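Local structure of 2-Cys peroxiredoxin (Plasmodium yoelii, 2H01) at residues Leu36-Leu41 and Ser106-Tyr111. The protein probably reduces hydrogen peroxide and organic hydroperoxides to water and alcohols as a thiol-specific, thioredoxin-dependent peroxidase of the 2-Cys peroxiredoxin family. Sequence-based numbering, arbitrary orientation.
Sequences LYFYPL and SIARSY
Strand residues Leu36 and Phe38 face the short helix 106-110 and the residue that follows it, the backbones coming nearest where the CA atoms of Phe38 and Ala108 lie 7.8 Å apart. Side chains of the strand bridge this gap, and the contact is apolar. In Phe38, CG is anti to the carbonyl carbon (chi1 -67°), which carries the ring out from the strand so that its far end, CE2 and CZ, reaches the helix. Phe38 CZ meets Ile107 CG2 at 3.8 Å, the methyl lying at the ring edge, near the ring plane. Phe38 CE2 comes within 3.8 Å of Ala108 CA, so that the ring packs against helix backbone as well as side chains. Phe38 CZ also lies 4.2 Å from Tyr111 CD2; the two aromatic planes are inclined at 45° with centroids 6.0 Å apart, an oblique pairing. Tyr111, just past the helix, turns one face to Leu36, whose CD2 makes a CH-pi contact 4.2 Å from the ring centroid, offset toward the rim. The two side chains approach from opposite directions, and Leu36 CD2 lies 14° off the ring normal, over the face. At the C-terminal end of the helix, Ile107 O accepts both the Ser110 hydroxyl, with OG at 2.7 Å, and the backbone N of Tyr111; the two bonds hold the last turn, and this oxygen lies at the edge of the Tyr111 ring. At the other end, Asp102 accepts the backbone N-H groups of Ile107 and Ala108. In this thioredoxin-fold domain, strand 33-38 runs between parallel strand 66-72 and antiparallel strand 119-127; helix 106-110 packs on one side of the sheet, whereas Tyr37 and Tyr39, whose side chains project the other way, touch helix 49-56.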
loop_
_atom_site.group_PDB
_atom_site.type_symbol
_atom_site.label_atom_id
_atom_site.label_comp_id
_atom_site.label_asym_id
_atom_site.label_seq_id
_atom_site.Cartn_x
_atom_site.Cartn_y
_atom_site.Cartn_z
ATOM N N LEU A 36 -1.097 -0.770 -1.750
ATOM C CA LEU A 36 -1.239 0.587 -1.240
ATOM C C LEU A 36 -1.537 0.487 0.249
ATOM O O LEU A 36 -2.473 -0.215 0.647
ATOM C CB LEU A 36 -2.403 1.306 -1.935
ATOM C CG LEU A 36 -2.748 2.690 -1.346
ATOM C CD1 LEU A 36 -1.626 3.674 -1.661
ATOM C CD2 LEU A 36 -4.072 3.203 -1.908
ATOM N N TYR A 37 -0.752 1.178 1.073
ATOM C CA TYR A 37 -0.980 1.145 2.512
ATOM C C TYR A 37 -1.032 2.545 3.101
ATOM O O TYR A 37 -0.397 3.467 2.590
ATOM C CB TYR A 37 0.099 0.306 3.226
ATOM C CG TYR A 37 1.497 0.902 3.245
ATOM C CD1 TYR A 37 2.402 0.649 2.218
ATOM C CD2 TYR A 37 1.916 1.703 4.306
ATOM C CE1 TYR A 37 3.702 1.167 2.243
ATOM C CE2 TYR A 37 3.207 2.239 4.344
ATOM C CZ TYR A 37 4.093 1.962 3.310
ATOM O OH TYR A 37 5.367 2.470 3.362
ATOM N N PHE A 38 -1.798 2.701 4.176
ATOM C CA PHE A 38 -1.953 3.997 4.832
ATOM C C PHE A 38 -1.450 4.043 6.270
ATOM O O PHE A 38 -1.562 3.078 7.020
ATOM C CB PHE A 38 -3.430 4.425 4.873
ATOM C CG PHE A 38 -4.027 4.729 3.533
ATOM C CD1 PHE A 38 -4.540 3.713 2.736
ATOM C CD2 PHE A 38 -4.080 6.040 3.065
ATOM C CE1 PHE A 38 -5.106 3.994 1.480
ATOM C CE2 PHE A 38 -4.640 6.338 1.812
ATOM C CZ PHE A 38 -5.154 5.306 1.020
ATOM N N TYR A 39 -0.886 5.176 6.652
ATOM C CA TYR A 39 -0.458 5.370 8.028
ATOM C C TYR A 39 -0.865 6.812 8.357
ATOM O O TYR A 39 -0.986 7.647 7.467
ATOM C CB TYR A 39 1.046 5.125 8.205
ATOM C CG TYR A 39 1.961 5.993 7.377
ATOM C CD1 TYR A 39 2.218 5.692 6.039
ATOM C CD2 TYR A 39 2.581 7.119 7.938
ATOM C CE1 TYR A 39 3.068 6.483 5.281
ATOM C CE2 TYR A 39 3.430 7.921 7.188
ATOM C CZ TYR A 39 3.669 7.595 5.862
ATOM O OH TYR A 39 4.505 8.379 5.115
ATOM N N PRO A 40 -1.114 7.106 9.638
ATOM C CA PRO A 40 -1.520 8.440 10.090
ATOM C C PRO A 40 -0.598 9.602 9.720
ATOM O O PRO A 40 -0.959 10.483 8.939
ATOM C CB PRO A 40 -1.620 8.280 11.611
ATOM C CG PRO A 40 -1.923 6.824 11.802
ATOM C CD PRO A 40 -1.029 6.169 10.775
ATOM N N LEU A 41 0.599 9.591 10.293
ATOM C CA LEU A 41 1.528 10.690 10.096
ATOM C C LEU A 41 2.999 10.352 10.108
ATOM O O LEU A 41 3.426 9.297 10.572
ATOM C CB LEU A 41 1.309 11.733 11.191
ATOM C CG LEU A 41 -0.071 12.359 11.355
ATOM C CD1 LEU A 41 -0.136 13.073 12.699
ATOM C CD2 LEU A 41 -0.341 13.314 10.200
ATOM N N SER A 106 -7.813 13.601 -0.080
ATOM C CA SER A 106 -8.746 13.016 -1.018
ATOM C C SER A 106 -8.624 11.499 -1.161
ATOM O O SER A 106 -9.609 10.801 -1.246
ATOM C CB SER A 106 -8.662 13.722 -2.377
ATOM O OG SER A 106 -7.477 13.420 -3.081
ATOM N N ILE A 107 -7.401 11.003 -1.176
ATOM C CA ILE A 107 -7.153 9.589 -1.366
ATOM C C ILE A 107 -7.661 8.785 -0.182
ATOM O O ILE A 107 -8.426 7.846 -0.349
ATOM C CB ILE A 107 -5.662 9.325 -1.643
ATOM C CG1 ILE A 107 -5.234 10.047 -2.918
ATOM C CG2 ILE A 107 -5.394 7.855 -1.750
ATOM C CD1 ILE A 107 -3.772 10.372 -3.013
ATOM N N ALA A 108 -7.255 9.182 1.015
ATOM C CA ALA A 108 -7.740 8.541 2.215
ATOM C C ALA A 108 -9.249 8.513 2.200
ATOM O O ALA A 108 -9.849 7.524 2.569
ATOM C CB ALA A 108 -7.227 9.224 3.452
ATOM N N ARG A 109 -9.858 9.598 1.755
ATOM C CA ARG A 109 -11.312 9.675 1.778
ATOM C C ARG A 109 -11.937 8.658 0.821
ATOM O O ARG A 109 -12.855 7.929 1.198
ATOM C CB ARG A 109 -11.769 11.095 1.398
ATOM C CG ARG A 109 -13.202 11.427 1.823
ATOM C CD ARG A 109 -13.679 12.747 1.206
ATOM N NE ARG A 109 -12.737 13.838 1.448
ATOM C CZ ARG A 109 -12.560 14.426 2.624
ATOM N NH1 ARG A 109 -13.270 14.035 3.672
ATOM N NH2 ARG A 109 -11.667 15.398 2.756
ATOM N N SER A 110 -11.429 8.609 -0.411
ATOM C CA SER A 110 -11.949 7.688 -1.424
ATOM C C SER A 110 -11.872 6.227 -0.994
ATOM O O SER A 110 -12.683 5.404 -1.415
ATOM C CB SER A 110 -11.205 7.875 -2.749
ATOM O OG SER A 110 -9.840 7.517 -2.630
ATOM N N TYR A 111 -10.905 5.914 -0.138
ATOM C CA TYR A 111 -10.720 4.557 0.355
ATOM C C TYR A 111 -11.372 4.359 1.716
ATOM O O TYR A 111 -11.243 3.300 2.333
ATOM C CB TYR A 111 -9.221 4.232 0.396
ATOM C CG TYR A 111 -8.648 3.941 -0.989
ATOM C CD1 TYR A 111 -8.644 2.643 -1.505
ATOM C CD2 TYR A 111 -8.195 4.968 -1.814
ATOM C CE1 TYR A 111 -8.212 2.378 -2.808
ATOM C CE2 TYR A 111 -7.757 4.714 -3.124
ATOM C CZ TYR A 111 -7.769 3.415 -3.614
ATOM O OH TYR A 111 -7.328 3.145 -4.895
#